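Local coordinates for protein thermostable carboxypeptidase 1 (Pyrococcus furiosus, PDB 1KA2) that removes amino acids one after another from the C-terminus of peptides as a metal-dependent M32 carboxypeptidase, with broad specificity that excludes proline, glycine, aspartate and glutamate, at residues Ile86-Asp91 against Ile470-Glu475; Ile10-Ala15 against Val67-Lys72; Val345-Ile350 against Val356-Phe361. One frame throughout, in Å; residues are numbered along the deposited sequence.

Followed from the N terminus, the chain first returns on itself in contact 2, where helix 8-36 meets helix 64-74 and a short, mostly helical loop is closed. Contact 1 opens just after it, so the two are in series. From helix 81-99 it reaches almost to the end of the chain, at the start of helix 473-481. Contact 3 is nested inside that long loop and closes a short loop leading into helix 359-375. Contacts 1 and 2 touch, Ile86 CD1 lying 3.3 Å from Ile10 CG2, whereas contact 3 lies on the opposite side of the chain's centre, its own centre about 34 Å from that of contact 1.

Contact 1: Ile86-Asp91 against Ile470-Glu475; sequences IVRVLD and IYPPKE
Arg88 packs against the turn Ile470-Pro472 in a van der Waals contact, guanidinium face against backbone, that joins helix 81-99, early in the chain, to the N-cap region of helix 473-481, near the chain's C terminus. A single long side chain makes nearly all of it. CG of Arg88 stands anti to the backbone N (chi1 -166°), which sends the chain off its helix, and a bend at chi3 (88°) then lays the guanidinium over the backbone of the turn. One face of the group covers the peptide link between Tyr471 and Pro472, with Tyr471 C 3.5 Å from the guanidinium plane and displaced toward its rim. Arg88 NE and CD lie against the proline ring, NE of Arg88 being 3.0 Å from Pro472 CG. Arg88 NH1 also comes within 2.7 Å of Ile470 O, but the angle is too poor for a hydrogen bond; NH1 bonds instead to Ser469 O, while Arg88 NE pairs with Glu165 in a salt bridge. With an alanine here, Glu165 would probably lose its positive mate and the Tyr471-Pro472 peptide the guanidinium that covers it. Glu475 OE2, 6.1 Å from Arg88 NE, is too distant for a pair but may add to the negative field around the arginine. The case illustrates how one guanidinium can serve two chemistries: its N-H groups go to a carbonyl and a carboxylate, and its flat face goes to a peptide bond that, preceding a proline, has no N-H of its own.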
# COMPACT_ATOMS: atom_id res chain seq x y z
N ILE A 86 -23.95 14.37 -7.68
CA ILE A 86 -22.60 14.90 -7.52
C ILE A 86 -22.64 16.12 -6.61
O ILE A 86 -21.87 16.21 -5.64
CB ILE A 86 -22.01 15.32 -8.88
CG1 ILE A 86 -21.93 14.10 -9.80
CG2 ILE A 86 -20.62 15.91 -8.70
CD1 ILE A 86 -21.48 14.44 -11.19
N VAL A 87 -23.54 17.04 -6.93
CA VAL A 87 -23.69 18.27 -6.16
C VAL A 87 -24.18 18.03 -4.73
O VAL A 87 -23.59 18.57 -3.79
CB VAL A 87 -24.67 19.24 -6.87
CG1 VAL A 87 -24.79 20.53 -6.07
CG2 VAL A 87 -24.17 19.53 -8.29
N ARG A 88 -25.23 17.24 -4.56
CA ARG A 88 -25.73 16.98 -3.21
C ARG A 88 -24.59 16.49 -2.33
O ARG A 88 -24.34 17.03 -1.25
CB ARG A 88 -26.85 15.93 -3.21
CG ARG A 88 -27.63 15.89 -1.90
CD ARG A 88 -28.50 14.65 -1.75
NE ARG A 88 -27.79 13.52 -1.13
CZ ARG A 88 -27.07 12.62 -1.80
NH1 ARG A 88 -26.95 12.70 -3.12
NH2 ARG A 88 -26.47 11.63 -1.15
N VAL A 89 -23.90 15.46 -2.81
CA VAL A 89 -22.79 14.87 -2.08
C VAL A 89 -21.67 15.87 -1.80
O VAL A 89 -21.23 16.02 -0.65
CB VAL A 89 -22.21 13.65 -2.85
CG1 VAL A 89 -20.90 13.18 -2.22
CG2 VAL A 89 -23.23 12.53 -2.87
N LEU A 90 -21.22 16.57 -2.83
CA LEU A 90 -20.15 17.54 -2.65
C LEU A 90 -20.59 18.73 -1.81
O LEU A 90 -19.78 19.30 -1.07
CB LEU A 90 -19.60 18.00 -4.01
CG LEU A 90 -18.79 16.93 -4.76
CD1 LEU A 90 -18.34 17.48 -6.10
CD2 LEU A 90 -17.57 16.52 -3.94
N ASP A 91 -21.86 19.11 -1.90
CA ASP A 91 -22.33 20.25 -1.10
C ASP A 91 -22.26 19.87 0.38
O ASP A 91 -21.84 20.67 1.21
CB ASP A 91 -23.76 20.64 -1.49
CG ASP A 91 -24.23 21.89 -0.75
OD1 ASP A 91 -25.27 21.81 -0.06
OD2 ASP A 91 -23.56 22.94 -0.86
N ILE A 470 -25.99 8.34 -4.94
CA ILE A 470 -26.86 9.21 -5.71
C ILE A 470 -27.92 9.87 -4.83
O ILE A 470 -28.15 11.08 -4.92
CB ILE A 470 -27.54 8.41 -6.85
CG1 ILE A 470 -26.51 8.16 -7.96
CG2 ILE A 470 -28.74 9.17 -7.39
CD1 ILE A 470 -26.96 7.17 -9.01
N TYR A 471 -28.55 9.08 -3.97
CA TYR A 471 -29.60 9.57 -3.08
C TYR A 471 -29.21 9.46 -1.62
O TYR A 471 -28.40 8.60 -1.25
CB TYR A 471 -30.89 8.75 -3.29
CG TYR A 471 -31.29 8.56 -4.74
CD1 TYR A 471 -31.06 7.35 -5.40
CD2 TYR A 471 -31.91 9.60 -5.45
CE1 TYR A 471 -31.45 7.18 -6.73
CE2 TYR A 471 -32.29 9.43 -6.78
CZ TYR A 471 -32.06 8.22 -7.41
OH TYR A 471 -32.46 8.06 -8.72
N PRO A 472 -29.78 10.32 -0.76
CA PRO A 472 -29.44 10.26 0.67
C PRO A 472 -29.95 8.92 1.18
O PRO A 472 -30.78 8.29 0.53
CB PRO A 472 -30.23 11.44 1.26
CG PRO A 472 -30.34 12.40 0.10
CD PRO A 472 -30.64 11.48 -1.05
N PRO A 473 -29.47 8.47 2.35
CA PRO A 473 -29.92 7.18 2.90
C PRO A 473 -31.43 6.95 2.87
O PRO A 473 -31.89 5.93 2.36
CB PRO A 473 -29.38 7.22 4.33
CG PRO A 473 -28.13 8.02 4.19
CD PRO A 473 -28.56 9.15 3.28
N LYS A 474 -32.19 7.89 3.41
CA LYS A 474 -33.64 7.73 3.44
C LYS A 474 -34.26 7.65 2.06
O LYS A 474 -35.00 6.72 1.76
CB LYS A 474 -34.27 8.86 4.25
CG LYS A 474 -33.95 8.76 5.73
CD LYS A 474 -34.65 9.82 6.53
CE LYS A 474 -34.38 9.65 8.01
NZ LYS A 474 -35.26 10.53 8.83
N GLU A 475 -33.95 8.62 1.21
CA GLU A 475 -34.50 8.63 -0.14
C GLU A 475 -34.12 7.34 -0.88
O GLU A 475 -34.88 6.86 -1.71
CB GLU A 475 -34.02 9.87 -0.89
CG GLU A 475 -34.67 10.05 -2.25
CD GLU A 475 -34.34 11.39 -2.89
OE1 GLU A 475 -34.76 11.62 -4.04
OE2 GLU A 475 -33.67 12.22 -2.23

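Contact 2: Ile10-Ala15 against Val67-Lys72; sequences IKQILA and VNLVEK
Ile13 and Leu69 mark the nearest point of two helical segments that run roughly antiparallel, their directions differing by 148° and their axes approaching to 9.7 Å. The CA atoms of this pair, Ile13 CA and Leu69 CA, are 6.5 Å apart, and no hydrogen bond links the segments, so the joint rests on van der Waals contact, mostly between side chains. Leu69 is the central one. Its CB meets Ile13 CG1 at 3.6 Å, and the two side chains lie alongside, running opposite ways. Ile13 carries CG1 anti to its own carbonyl carbon (chi1 -71°), which points the longer branch at the neighbouring helix. The end of that branch, Ile13 CD1, lies against the backbone there, 3.7 Å from Leu69 O, and reaches on to Val70, whose CG2 is 4.4 Å from Ile13 CD1. One residue back, Gln12 runs roughly perpendicular to Leu69 near its tip. Leu69 CD1 touches the aliphatic base of the glutamine, 3.9 Å from Gln12 CB, while the amide lies beside the other methyl, with Leu69 CD2 4.0 Å from Gln12 NE2. Thus a hydrocarbon stem joins the apolar seam at its partly exposed border, and buried Ile13 occupies the inner side. There Ile13 also meets Phe66, Ala73 and, from helix 81-99, Leu90, while Val70 touches Ile94 of that same third helix. What results is the helix-to-helix packing of a bundle, in which helices 8-36, 64-74 and 81-99 of this mostly helical M32 peptidase meet through apolar side chains, away from the metal site.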
# COMPACT_ATOMS: atom_id res chain seq x y z
N ILE A 10 -20.49 20.38 -14.46
CA ILE A 10 -20.34 19.10 -13.77
C ILE A 10 -19.00 18.45 -14.17
O ILE A 10 -18.31 17.89 -13.32
CB ILE A 10 -21.51 18.16 -14.12
CG1 ILE A 10 -22.84 18.75 -13.64
CG2 ILE A 10 -21.29 16.79 -13.50
CD1 ILE A 10 -23.02 18.79 -12.14
N LYS A 11 -18.63 18.53 -15.45
CA LYS A 11 -17.37 17.94 -15.90
C LYS A 11 -16.16 18.65 -15.30
O LYS A 11 -15.17 18.01 -14.96
CB LYS A 11 -17.23 18.00 -17.42
CG LYS A 11 -18.19 17.16 -18.24
CD LYS A 11 -17.84 17.35 -19.72
CE LYS A 11 -18.94 16.92 -20.65
NZ LYS A 11 -18.61 17.27 -22.06
N GLN A 12 -16.23 19.98 -15.21
CA GLN A 12 -15.12 20.75 -14.65
C GLN A 12 -14.92 20.30 -13.21
O GLN A 12 -13.80 20.22 -12.72
CB GLN A 12 -15.41 22.25 -14.67
CG GLN A 12 -15.84 22.83 -16.00
CD GLN A 12 -15.88 24.35 -15.97
OE1 GLN A 12 -14.85 25.02 -16.07
NE2 GLN A 12 -17.08 24.91 -15.82
N ILE A 13 -16.02 20.03 -12.53
CA ILE A 13 -15.98 19.59 -11.15
C ILE A 13 -15.33 18.22 -11.04
O ILE A 13 -14.40 18.03 -10.25
CB ILE A 13 -17.40 19.54 -10.54
CG1 ILE A 13 -17.92 20.97 -10.35
CG2 ILE A 13 -17.38 18.77 -9.23
CD1 ILE A 13 -19.36 21.04 -9.87
N LEU A 14 -15.80 17.27 -11.84
CA LEU A 14 -15.27 15.92 -11.82
C LEU A 14 -13.77 15.87 -12.13
O LEU A 14 -13.06 15.02 -11.59
CB LEU A 14 -16.04 15.01 -12.80
CG LEU A 14 -17.52 14.79 -12.47
CD1 LEU A 14 -18.13 13.78 -13.44
CD2 LEU A 14 -17.67 14.31 -11.02
N ALA A 15 -13.30 16.76 -13.00
CA ALA A 15 -11.89 16.82 -13.34
C ALA A 15 -11.07 17.25 -12.12
O ALA A 15 -10.02 16.69 -11.84
CB ALA A 15 -11.66 17.80 -14.49
N VAL A 67 -15.20 25.19 -4.63
CA VAL A 67 -16.44 25.61 -3.99
C VAL A 67 -17.30 26.44 -4.94
O VAL A 67 -18.52 26.24 -5.00
CB VAL A 67 -16.17 26.42 -2.69
CG1 VAL A 67 -17.49 26.83 -2.05
CG2 VAL A 67 -15.35 25.58 -1.71
N ASN A 68 -16.68 27.37 -5.67
CA ASN A 68 -17.43 28.21 -6.61
C ASN A 68 -18.18 27.35 -7.64
O ASN A 68 -19.34 27.60 -7.94
CB ASN A 68 -16.50 29.19 -7.36
CG ASN A 68 -16.01 30.34 -6.49
OD1 ASN A 68 -16.68 30.76 -5.54
ND2 ASN A 68 -14.84 30.89 -6.83
N LEU A 69 -17.50 26.33 -8.17
CA LEU A 69 -18.09 25.43 -9.15
C LEU A 69 -19.32 24.70 -8.61
O LEU A 69 -20.34 24.60 -9.29
CB LEU A 69 -17.05 24.41 -9.63
CG LEU A 69 -16.02 24.93 -10.64
CD1 LEU A 69 -15.11 23.79 -11.07
CD2 LEU A 69 -16.74 25.51 -11.84
N VAL A 70 -19.20 24.18 -7.39
CA VAL A 70 -20.30 23.46 -6.75
C VAL A 70 -21.49 24.39 -6.54
O VAL A 70 -22.64 24.01 -6.77
CB VAL A 70 -19.86 22.85 -5.38
CG1 VAL A 70 -21.07 22.27 -4.65
CG2 VAL A 70 -18.82 21.77 -5.60
N GLU A 71 -21.22 25.60 -6.09
CA GLU A 71 -22.29 26.57 -5.87
C GLU A 71 -22.98 26.84 -7.20
O GLU A 71 -24.21 26.79 -7.30
CB GLU A 71 -21.74 27.87 -5.29
CG GLU A 71 -21.91 27.99 -3.79
CD GLU A 71 -23.37 27.89 -3.37
OE1 GLU A 71 -24.18 28.69 -3.88
OE2 GLU A 71 -23.70 27.00 -2.55
N LYS A 72 -22.17 27.11 -8.22
CA LYS A 72 -22.68 27.39 -9.56
C LYS A 72 -23.59 26.27 -10.07
O LYS A 72 -24.73 26.52 -10.46
CB LYS A 72 -21.52 27.59 -10.53
CG LYS A 72 -21.93 27.94 -11.95
CD LYS A 72 -20.72 28.00 -12.87
CE LYS A 72 -21.11 28.41 -14.28
NZ LYS A 72 -21.65 29.80 -14.31

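Contact 3: Val345-Ile350 against Val356-Phe361; sequences VRPDFI and VVTYNF
With chi1 at 68°, Thr358 sets its hydroxyl between its backbone N and carbonyl carbon and swings its methyl, CG2, toward the loop Val345-Pro347. The methyl settles against proline backbone, 3.9 Å from Pro347 CA. Next to it Val357 has CG1 anti to the backbone N (chi1 -171°), which puts CG2 beside that N, and Val357 CG2 meets Val345 CG2 at 4.0 Å, the two side chains crossing at a slant. Leu187 of helix 169-192 and Tyr498 near the C terminus help to cover the two valines and Thr358, all three of them buried. On the polar side a single water bridges the segments. It donates to Thr358 OG1 at 2.6 Å and accepts from Asp348 N at 3.2 Å. Asp348 OD1 takes the next backbone N-H at 2.9 Å from Phe349 N, a bent bond with an N-H...O angle of 146°. Thr358 OG1 also bonds to Asp355 OD1, the same carboxylate oxygen that receives Arg346 N; Asp355 ends the family motif that begins at Ile350. Since the threonine hydroxyl accepts from the water, its own proton probably goes to Asp355. The loop that brings the chain back beside itself ahead of helix 359-375 is therefore held by two means, valine and threonine methyls on one side and, on the other, a carboxylate and a water that bind the buried threonine hydroxyl and two backbone N-H groups.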
# COMPACT_ATOMS: atom_id res chain seq x y z
N VAL A 345 -27.47 -17.53 22.28
CA VAL A 345 -28.02 -16.28 22.77
C VAL A 345 -27.66 -16.17 24.23
O VAL A 345 -27.98 -17.05 25.02
CB VAL A 345 -29.54 -16.22 22.62
CG1 VAL A 345 -30.07 -14.94 23.26
CG2 VAL A 345 -29.93 -16.26 21.15
N ARG A 346 -26.97 -15.10 24.59
CA ARG A 346 -26.55 -14.92 25.96
C ARG A 346 -26.20 -13.48 26.30
O ARG A 346 -25.25 -12.91 25.76
CB ARG A 346 -25.35 -15.84 26.25
CG ARG A 346 -24.28 -15.26 27.15
CD ARG A 346 -22.95 -15.23 26.41
NE ARG A 346 -22.45 -16.57 26.15
CZ ARG A 346 -21.49 -16.86 25.27
NH1 ARG A 346 -20.92 -15.90 24.56
NH2 ARG A 346 -21.09 -18.12 25.11
N PRO A 347 -26.99 -12.86 27.18
CA PRO A 347 -26.66 -11.47 27.53
C PRO A 347 -25.28 -11.53 28.17
O PRO A 347 -25.00 -12.42 28.96
CB PRO A 347 -27.78 -11.09 28.51
CG PRO A 347 -28.19 -12.41 29.10
CD PRO A 347 -28.19 -13.32 27.90
N ASP A 348 -24.41 -10.59 27.79
CA ASP A 348 -23.06 -10.56 28.32
C ASP A 348 -22.56 -9.12 28.27
O ASP A 348 -23.19 -8.25 27.68
CB ASP A 348 -22.14 -11.46 27.49
CG ASP A 348 -21.11 -12.20 28.34
OD1 ASP A 348 -20.75 -11.70 29.43
OD2 ASP A 348 -20.66 -13.29 27.92
N PHE A 349 -21.41 -8.88 28.89
CA PHE A 349 -20.83 -7.55 28.98
C PHE A 349 -20.31 -6.87 27.72
O PHE A 349 -20.50 -5.66 27.56
CB PHE A 349 -19.70 -7.58 30.01
CG PHE A 349 -20.17 -7.82 31.41
CD1 PHE A 349 -19.36 -8.48 32.32
CD2 PHE A 349 -21.42 -7.37 31.83
CE1 PHE A 349 -19.78 -8.70 33.63
CE2 PHE A 349 -21.85 -7.58 33.13
CZ PHE A 349 -21.03 -8.25 34.03
N ILE A 350 -19.68 -7.62 26.83
CA ILE A 350 -19.07 -7.04 25.64
C ILE A 350 -19.91 -6.95 24.37
O ILE A 350 -20.31 -7.94 23.78
CB ILE A 350 -17.75 -7.79 25.30
CG1 ILE A 350 -16.92 -7.96 26.57
CG2 ILE A 350 -16.96 -7.02 24.25
CD1 ILE A 350 -16.66 -6.68 27.31
N VAL A 356 -27.00 -11.80 18.19
CA VAL A 356 -27.87 -10.87 17.46
C VAL A 356 -29.11 -10.35 18.19
O VAL A 356 -29.66 -9.30 17.83
CB VAL A 356 -28.36 -11.48 16.15
CG1 VAL A 356 -27.19 -11.97 15.33
CG2 VAL A 356 -29.34 -12.59 16.44
N VAL A 357 -29.57 -11.09 19.20
CA VAL A 357 -30.76 -10.70 19.94
C VAL A 357 -30.43 -9.67 21.04
O VAL A 357 -31.17 -8.72 21.25
CB VAL A 357 -31.46 -11.93 20.56
CG1 VAL A 357 -32.81 -11.54 21.14
CG2 VAL A 357 -31.64 -13.00 19.49
N THR A 358 -29.29 -9.85 21.70
CA THR A 358 -28.85 -8.94 22.76
C THR A 358 -28.02 -7.75 22.24
O THR A 358 -27.92 -6.72 22.92
CB THR A 358 -28.02 -9.70 23.83
OG1 THR A 358 -26.77 -10.12 23.26
CG2 THR A 358 -28.77 -10.92 24.33
N TYR A 359 -27.44 -7.88 21.05
CA TYR A 359 -26.60 -6.81 20.48
C TYR A 359 -27.19 -5.40 20.51
O TYR A 359 -26.58 -4.47 21.05
CB TYR A 359 -26.24 -7.13 19.02
CG TYR A 359 -25.26 -6.14 18.40
CD1 TYR A 359 -23.90 -6.22 18.67
CD2 TYR A 359 -25.70 -5.13 17.56
CE1 TYR A 359 -22.99 -5.31 18.12
CE2 TYR A 359 -24.81 -4.21 17.00
CZ TYR A 359 -23.46 -4.31 17.29
OH TYR A 359 -22.58 -3.41 16.73
N ASN A 360 -28.37 -5.23 19.92
CA ASN A 360 -28.97 -3.91 19.87
C ASN A 360 -29.23 -3.22 21.22
O ASN A 360 -29.42 -2.00 21.27
CB ASN A 360 -30.23 -3.96 19.02
CG ASN A 360 -29.91 -4.09 17.53
OD1 ASN A 360 -29.06 -3.37 17.01
ND2 ASN A 360 -30.58 -5.01 16.85
N PHE A 361 -29.19 -3.97 22.32
CA PHE A 361 -29.42 -3.34 23.62
C PHE A 361 -28.13 -2.65 24.08
O PHE A 361 -28.15 -1.69 24.86
CB PHE A 361 -29.93 -4.38 24.64
CG PHE A 361 -31.35 -4.84 24.38
CD1 PHE A 361 -31.61 -6.10 23.86
CD2 PHE A 361 -32.42 -3.98 24.61
CE1 PHE A 361 -32.92 -6.52 23.59
CE2 PHE A 361 -33.74 -4.39 24.35
CZ PHE A 361 -33.99 -5.66 23.83
O HOH W 1 -24.93 -9.37 24.89